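Local coordinates for protein acyl-CoA dehydrogenase (Mycobacterium thermoresistibile, PDB 3NF4) that binds flavin adenine dinucleotide and, as an acyl-CoA dehydrogenase, probably catalyses the alpha,beta-dehydrogenation of an acyl-CoA thioester, at residues A[26-31]-A[84-89]; A[34-39]-A[354-359]; A[78-83]-A[100-105]. One frame throughout, in Å; residues are numbered along the deposited sequence.

All three contacts involve helices of the N-terminal domain, yet they differ in depth and chemistry. Contact 1 (26-31 with 84-89) is buried between helices 18-35 and 77-88 and combines a methyl contact with a weak salt bridge. Contact 2 (34-39 with 354-359) takes up the end of helix 18-35 and, partly buried, joins it to the C-terminal domain mainly through charge; a probable hydrogen bond between A31 O and D36 N (3.0 Å) links it to contact 1. Contact 3 (78-83 with 100-105) lies nearest the chain's centre and rests on one hydroxyl pair between helices 77-88 and 92-104. It meets contact 1 where V83 packs against T27.

Contact 1: residues A[26-31]-A[84-89]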
# COMPACT_ATOMS: atom_id res chain seq x y z
N LEU A 26 -19.99 26.27 -20.08
CA LEU A 26 -21.26 26.65 -19.45
C LEU A 26 -21.39 26.10 -18.01
O LEU A 26 -21.86 26.80 -17.10
CB LEU A 26 -22.44 26.25 -20.33
CG LEU A 26 -23.88 26.44 -19.80
CD1 LEU A 26 -24.24 27.93 -19.66
CD2 LEU A 26 -24.89 25.74 -20.71
N THR A 27 -20.94 24.85 -17.81
CA THR A 27 -20.98 24.18 -16.49
C THR A 27 -20.13 24.87 -15.44
O THR A 27 -20.57 25.02 -14.31
CB THR A 27 -20.57 22.67 -16.58
OG1 THR A 27 -21.35 22.02 -17.59
CG2 THR A 27 -20.77 21.97 -15.24
N ARG A 28 -18.92 25.30 -15.81
CA ARG A 28 -18.02 25.98 -14.88
C ARG A 28 -18.62 27.30 -14.39
O ARG A 28 -18.47 27.67 -13.20
CB ARG A 28 -16.63 26.19 -15.51
CG ARG A 28 -15.92 24.88 -15.87
CD ARG A 28 -14.50 25.06 -16.43
NE ARG A 28 -13.70 26.08 -15.73
CZ ARG A 28 -13.04 25.92 -14.57
NH1 ARG A 28 -13.07 24.77 -13.87
NH2 ARG A 28 -12.36 26.95 -14.07
N GLU A 29 -19.32 27.98 -15.30
CA GLU A 29 -19.96 29.26 -15.01
C GLU A 29 -21.13 29.14 -14.02
O GLU A 29 -21.15 29.82 -12.99
CB GLU A 29 -20.37 29.98 -16.34
CG GLU A 29 -20.88 31.42 -16.18
CD GLU A 29 -20.04 32.27 -15.20
OE1 GLU A 29 -18.79 32.15 -15.25
OE2 GLU A 29 -20.63 33.04 -14.39
N ILE A 30 -22.09 28.26 -14.32
CA ILE A 30 -23.21 27.97 -13.40
C ILE A 30 -22.74 27.48 -12.01
O ILE A 30 -23.23 27.94 -10.97
CB ILE A 30 -24.20 26.92 -14.02
CG1 ILE A 30 -24.49 27.20 -15.50
CG2 ILE A 30 -25.49 26.83 -13.22
CD1 ILE A 30 -25.35 28.45 -15.80
N ALA A 31 -21.78 26.54 -11.99
CA ALA A 31 -21.27 25.97 -10.73
C ALA A 31 -20.57 27.01 -9.85
O ALA A 31 -20.75 27.01 -8.60
CB ALA A 31 -20.34 24.79 -11.00
N LEU A 84 -20.41 16.13 -15.00
CA LEU A 84 -20.60 15.62 -13.64
C LEU A 84 -19.34 15.84 -12.78
O LEU A 84 -19.44 16.24 -11.62
CB LEU A 84 -20.99 14.14 -13.71
CG LEU A 84 -21.74 13.55 -12.51
CD1 LEU A 84 -23.01 14.38 -12.16
CD2 LEU A 84 -22.08 12.08 -12.75
N GLU A 85 -18.17 15.63 -13.36
CA GLU A 85 -16.92 15.85 -12.64
C GLU A 85 -16.72 17.33 -12.21
O GLU A 85 -16.25 17.61 -11.10
CB GLU A 85 -15.72 15.34 -13.47
CG GLU A 85 -14.46 15.15 -12.66
CD GLU A 85 -13.16 15.27 -13.45
OE1 GLU A 85 -12.90 14.54 -14.43
OE2 GLU A 85 -12.33 16.08 -13.02
N GLU A 86 -17.06 18.26 -13.11
CA GLU A 86 -16.91 19.70 -12.87
C GLU A 86 -17.86 20.15 -11.76
O GLU A 86 -17.45 20.87 -10.85
CB GLU A 86 -17.16 20.52 -14.16
CG GLU A 86 -16.07 20.41 -15.26
CD GLU A 86 -14.73 21.06 -14.89
OE1 GLU A 86 -14.66 21.79 -13.88
OE2 GLU A 86 -13.73 20.84 -15.62
N ILE A 87 -19.12 19.72 -11.81
CA ILE A 87 -20.04 19.92 -10.69
C ILE A 87 -19.49 19.42 -9.33
O ILE A 87 -19.44 20.20 -8.37
CB ILE A 87 -21.44 19.32 -10.97
CG1 ILE A 87 -22.06 20.00 -12.18
CG2 ILE A 87 -22.37 19.45 -9.74
CD1 ILE A 87 -23.21 19.20 -12.82
N ALA A 88 -19.07 18.15 -9.26
CA ALA A 88 -18.62 17.53 -8.01
C ALA A 88 -17.42 18.23 -7.37
O ALA A 88 -17.19 18.09 -6.16
CB ALA A 88 -18.28 16.04 -8.24
N ALA A 89 -16.63 18.94 -8.18
CA ALA A 89 -15.55 19.77 -7.68
C ALA A 89 -16.01 21.01 -6.90
O ALA A 89 -15.21 21.58 -6.14
CB ALA A 89 -14.58 20.16 -8.82
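T27 reaches the neighbouring helix with its methyl group. CG2 stands anti to the backbone N (the chi1 of OG1 is -53°), which directs the methyl across the interface, 3.9 Å from I87 CG1 and 4.0 Å from E86 CB. The T27 and I87 side chains cross at about a right angle, and the methyl lies nearest I87 CG1. The hydroxyl is used differently: T27 OG1 is hydrogen-bonded to L23 O, one turn back in its own helix. The segments of helices 18-35 and 77-88 run nearly side by side, at a crossing angle of -22° with axes 9.5 Å apart, and belong to the helical N-terminal domain of the acyl-CoA dehydrogenase fold. Beside the methyl contact, R28 bends at chi3 and brings its guanidinium up to E86. R28 NH1 lies 3.4 Å from E86 OE1 in a salt bridge whose hydrogen bond is weak. The oxygen sits at the edge of the guanidinium, while the carboxylate plane is turned 81° from it, so the pair is a one-nitrogen, one-oxygen contact and not a flat, two-bond one. R28 CG also lies 3.9 Å from E86 OE1. The buried carboxylate is shared more widely: E86 OE2 pairs with R13 NE, and R90 NH2 reaches OE1 as R28 does, which probably offsets the closeness of these two arginines.

Contact 2: residues A[34-39]-A[354-359]; sequences VLDPIV and DYRVER
D36 CG is anti to the backbone N (chi1 -175°), and R356 is extended from CG to NE; these two torsional states bring carboxylate and guanidinium together. In an end-on salt bridge, both terminal nitrogens of R356 donate to one oxygen, with NH1 3.1 Å and NH2 3.2 Å from D36 OD2. This oxygen lies only 3° out of the guanidinium plane, but the carboxylate is turned 87° to that plane. NH1 meets OD2 nearly along its C-O axis, whereas NH2 approaches from above the carboxylate. R356 NH2 also bonds weakly to D36 O, and a water whose oxygen lies 2.8 Å from D36 O donates to it and accepts weakly from NH2. V39 turns its two methyls to different arginines: CG1 is 3.6 Å from R356 NH2, and CG2 is 4.0 Å from R359 NH1. D40 OD1 pairs with R356 NE and R359 NH2, and E363 OE2 with R359 NH1; these acids probably offset the closely placed positive charges. The contact thus joins the turn between helices 18-35 and 39-45, in the N-terminal domain, to R356 and R359 where the C-terminal domain enters helix 357-367, while L35 and I38 pack on V52 of helix 52-57.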
# COMPACT_ATOMS: atom_id res chain seq x y z
N VAL A 34 -23.68 29.64 -8.81
CA VAL A 34 -24.80 29.14 -8.03
C VAL A 34 -24.40 28.23 -6.88
O VAL A 34 -24.93 28.39 -5.79
CB VAL A 34 -25.87 28.50 -8.95
CG1 VAL A 34 -26.86 27.64 -8.18
CG2 VAL A 34 -26.61 29.61 -9.70
N LEU A 35 -23.47 27.29 -7.11
CA LEU A 35 -23.07 26.30 -6.07
C LEU A 35 -21.99 26.77 -5.11
O LEU A 35 -22.17 26.69 -3.91
CB LEU A 35 -22.66 24.97 -6.70
CG LEU A 35 -23.61 24.38 -7.75
CD1 LEU A 35 -22.98 23.16 -8.43
CD2 LEU A 35 -24.98 24.06 -7.15
N ASP A 36 -20.87 27.28 -5.64
CA ASP A 36 -19.69 27.67 -4.84
C ASP A 36 -19.89 28.68 -3.69
O ASP A 36 -19.26 28.53 -2.65
CB ASP A 36 -18.57 28.14 -5.77
CG ASP A 36 -17.26 28.44 -5.01
OD1 ASP A 36 -16.81 29.60 -5.05
OD2 ASP A 36 -16.70 27.53 -4.36
N PRO A 37 -20.74 29.72 -3.87
CA PRO A 37 -20.82 30.76 -2.83
C PRO A 37 -21.65 30.39 -1.60
O PRO A 37 -21.54 31.07 -0.58
CB PRO A 37 -21.50 31.95 -3.54
CG PRO A 37 -21.55 31.60 -5.01
CD PRO A 37 -21.54 30.09 -5.06
N ILE A 38 -22.48 29.34 -1.71
CA ILE A 38 -23.39 28.89 -0.63
C ILE A 38 -23.05 27.50 -0.02
O ILE A 38 -23.65 27.11 0.99
CB ILE A 38 -24.87 28.86 -1.11
CG1 ILE A 38 -25.03 27.98 -2.36
CG2 ILE A 38 -25.42 30.29 -1.33
CD1 ILE A 38 -26.49 27.76 -2.81
N VAL A 39 -22.11 26.77 -0.62
CA VAL A 39 -21.88 25.37 -0.23
C VAL A 39 -21.39 25.16 1.23
O VAL A 39 -21.89 24.25 1.92
CB VAL A 39 -21.00 24.59 -1.26
CG1 VAL A 39 -19.62 25.24 -1.48
CG2 VAL A 39 -20.85 23.11 -0.85
N ASP A 354 -11.49 26.20 9.37
CA ASP A 354 -11.08 27.38 8.59
C ASP A 354 -10.85 27.07 7.09
O ASP A 354 -10.87 27.98 6.26
CB ASP A 354 -9.82 28.03 9.17
N TYR A 355 -10.61 25.81 6.75
CA TYR A 355 -10.46 25.40 5.35
C TYR A 355 -11.41 24.26 5.00
O TYR A 355 -12.02 23.65 5.89
CB TYR A 355 -9.00 25.02 5.04
CG TYR A 355 -8.05 26.15 5.29
CD1 TYR A 355 -7.84 27.16 4.33
CD2 TYR A 355 -7.40 26.25 6.50
CE1 TYR A 355 -6.98 28.24 4.59
CE2 TYR A 355 -6.54 27.30 6.77
CZ TYR A 355 -6.33 28.30 5.83
OH TYR A 355 -5.46 29.32 6.14
N ARG A 356 -11.52 23.98 3.70
CA ARG A 356 -12.42 22.95 3.15
C ARG A 356 -11.91 21.47 3.21
O ARG A 356 -12.71 20.55 3.15
CB ARG A 356 -12.77 23.32 1.70
CG ARG A 356 -13.72 24.50 1.57
CD ARG A 356 -14.08 24.76 0.10
NE ARG A 356 -15.18 25.72 -0.04
CZ ARG A 356 -15.58 26.26 -1.19
NH1 ARG A 356 -14.98 25.95 -2.33
NH2 ARG A 356 -16.59 27.12 -1.21
N VAL A 357 -10.60 21.27 3.32
CA VAL A 357 -10.02 19.91 3.19
C VAL A 357 -10.52 18.88 4.24
O VAL A 357 -10.61 17.68 3.94
CB VAL A 357 -8.47 19.94 3.06
CG1 VAL A 357 -8.08 20.61 1.77
CG2 VAL A 357 -7.82 20.67 4.26
N GLU A 358 -10.88 19.34 5.44
CA GLU A 358 -11.41 18.42 6.47
C GLU A 358 -12.80 17.92 6.07
O GLU A 358 -13.13 16.75 6.32
CB GLU A 358 -11.39 19.03 7.87
CG GLU A 358 -12.42 20.17 8.10
CD GLU A 358 -13.84 19.66 8.41
OE1 GLU A 358 -14.82 20.41 8.16
OE2 GLU A 358 -13.95 18.49 8.87
N ARG A 359 -13.59 18.78 5.43
CA ARG A 359 -14.87 18.33 4.87
C ARG A 359 -14.69 17.31 3.71
O ARG A 359 -15.42 16.30 3.64
CB ARG A 359 -15.71 19.54 4.41
CG ARG A 359 -17.00 19.16 3.66
CD ARG A 359 -18.05 20.34 3.53
NE ARG A 359 -17.55 21.51 2.77
CZ ARG A 359 -17.58 21.64 1.44
NH1 ARG A 359 -18.08 20.69 0.65
NH2 ARG A 359 -17.12 22.75 0.88
O HOH W 1 -19.11 28.50 0.16

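Contact 3: residues A[78-83]-A[100-105]; sequences EVYLQV and VHSLSS
The Y80 ring meets S102 at its hydroxyl end, where S102 OG approaches obliquely, 3.8 Å from CZ, and the Y77 ring meets the Y80 ring edge-to-face. P65 also packs against the Y80 side chain. Across the two segments the link is a single hydrogen bond from S102 OG to Y80 OH, 3.2 Å long. With CG anti to the backbone N (chi1 163°), the tyrosine extends away from its own helix and spans much of the gap; the CA atoms of Y80 and S102 remain 10.8 Å apart. S102 places OG beside its backbone N (chi1 -81°), facing the phenol oxygen. The buried surface between the segments is correspondingly small, 58 Å². Y80 bridges consecutive helices of the N-terminal domain, 77-88 and 92-104, through its side chain, and their backbones are not closely packed here. Helix 77-88 also packs on helix 18-35, through V79 and V83, and on helix 289-315 through L81 and Q82. The S102 side chain is about 12 Å from the bound FAD. No charged group takes part in the link: S102 OG donates to the phenol oxygen of Y80, and the bond ties the end of the buried tyrosine to the next helix.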
# COMPACT_ATOMS: atom_id res chain seq x y z
N GLU A 78 -18.72 10.18 -22.56
CA GLU A 78 -17.44 10.90 -22.62
C GLU A 78 -17.60 12.41 -22.36
O GLU A 78 -16.66 13.05 -21.88
CB GLU A 78 -16.77 10.60 -23.97
CG GLU A 78 -15.40 11.23 -24.25
CD GLU A 78 -14.82 10.86 -25.66
OE1 GLU A 78 -15.57 10.56 -26.62
OE2 GLU A 78 -13.57 10.87 -25.79
N VAL A 79 -18.78 12.97 -22.63
CA VAL A 79 -19.07 14.37 -22.30
C VAL A 79 -19.90 14.48 -21.01
O VAL A 79 -19.55 15.25 -20.10
CB VAL A 79 -19.76 15.17 -23.48
CG1 VAL A 79 -20.00 16.61 -23.09
CG2 VAL A 79 -18.93 15.14 -24.72
N TYR A 80 -20.99 13.71 -20.91
CA TYR A 80 -21.81 13.74 -19.69
C TYR A 80 -21.00 13.57 -18.39
O TYR A 80 -21.13 14.38 -17.47
CB TYR A 80 -22.96 12.71 -19.76
CG TYR A 80 -23.60 12.39 -18.43
CD1 TYR A 80 -24.18 13.38 -17.66
CD2 TYR A 80 -23.64 11.07 -17.96
CE1 TYR A 80 -24.79 13.08 -16.43
CE2 TYR A 80 -24.23 10.76 -16.73
CZ TYR A 80 -24.82 11.77 -15.98
OH TYR A 80 -25.42 11.50 -14.78
N LEU A 81 -20.13 12.55 -18.34
CA LEU A 81 -19.38 12.24 -17.12
C LEU A 81 -18.42 13.35 -16.68
O LEU A 81 -18.22 13.54 -15.46
CB LEU A 81 -18.62 10.91 -17.25
CG LEU A 81 -19.49 9.64 -17.32
CD1 LEU A 81 -18.66 8.39 -17.55
CD2 LEU A 81 -20.37 9.51 -16.06
N GLN A 82 -17.85 14.07 -17.66
CA GLN A 82 -16.90 15.16 -17.38
C GLN A 82 -17.63 16.45 -16.91
O GLN A 82 -17.06 17.28 -16.19
CB GLN A 82 -15.95 15.41 -18.60
CG GLN A 82 -15.03 14.22 -18.98
CD GLN A 82 -13.90 14.56 -19.98
OE1 GLN A 82 -12.95 15.29 -19.67
NE2 GLN A 82 -13.98 13.99 -21.18
N VAL A 83 -18.90 16.61 -17.30
CA VAL A 83 -19.75 17.68 -16.74
C VAL A 83 -20.06 17.39 -15.26
O VAL A 83 -20.00 18.28 -14.39
CB VAL A 83 -21.09 17.84 -17.49
CG1 VAL A 83 -22.05 18.73 -16.69
CG2 VAL A 83 -20.86 18.38 -18.90
N VAL A 100 -28.07 10.23 -9.31
CA VAL A 100 -29.25 9.46 -8.94
C VAL A 100 -30.45 9.76 -9.87
O VAL A 100 -31.18 8.84 -10.27
CB VAL A 100 -29.60 9.66 -7.43
CG1 VAL A 100 -31.04 9.21 -7.10
CG2 VAL A 100 -28.56 8.92 -6.56
N HIS A 101 -30.61 11.02 -10.26
CA HIS A 101 -31.71 11.39 -11.15
C HIS A 101 -31.69 10.64 -12.49
O HIS A 101 -32.75 10.20 -12.98
CB HIS A 101 -31.73 12.90 -11.36
CG HIS A 101 -32.81 13.36 -12.28
ND1 HIS A 101 -34.13 13.48 -11.89
CD2 HIS A 101 -32.77 13.75 -13.58
CE1 HIS A 101 -34.85 13.92 -12.90
NE2 HIS A 101 -34.05 14.09 -13.94
N SER A 102 -30.49 10.50 -13.07
CA SER A 102 -30.26 9.69 -14.27
C SER A 102 -30.64 8.23 -14.09
O SER A 102 -31.34 7.67 -14.92
CB SER A 102 -28.78 9.76 -14.67
OG SER A 102 -28.52 10.95 -15.39
N LEU A 103 -30.15 7.60 -13.02
CA LEU A 103 -30.59 6.25 -12.70
C LEU A 103 -32.10 6.12 -12.49
O LEU A 103 -32.68 5.10 -12.84
CB LEU A 103 -29.89 5.73 -11.44
CG LEU A 103 -28.58 4.95 -11.53
CD1 LEU A 103 -27.59 5.60 -12.49
CD2 LEU A 103 -27.99 4.83 -10.12
N SER A 104 -32.73 7.13 -11.90
CA SER A 104 -34.16 7.06 -11.60
C SER A 104 -35.04 7.00 -12.86
O SER A 104 -36.09 6.36 -12.86
CB SER A 104 -34.62 8.18 -10.64
OG SER A 104 -34.96 9.37 -11.34
N SER A 105 -34.58 7.60 -13.96
CA SER A 105 -35.35 7.49 -15.21
C SER A 105 -35.02 6.24 -16.05
O SER A 105 -35.66 5.99 -17.07
CB SER A 105 -35.24 8.78 -16.03
OG SER A 105 -34.04 8.85 -16.77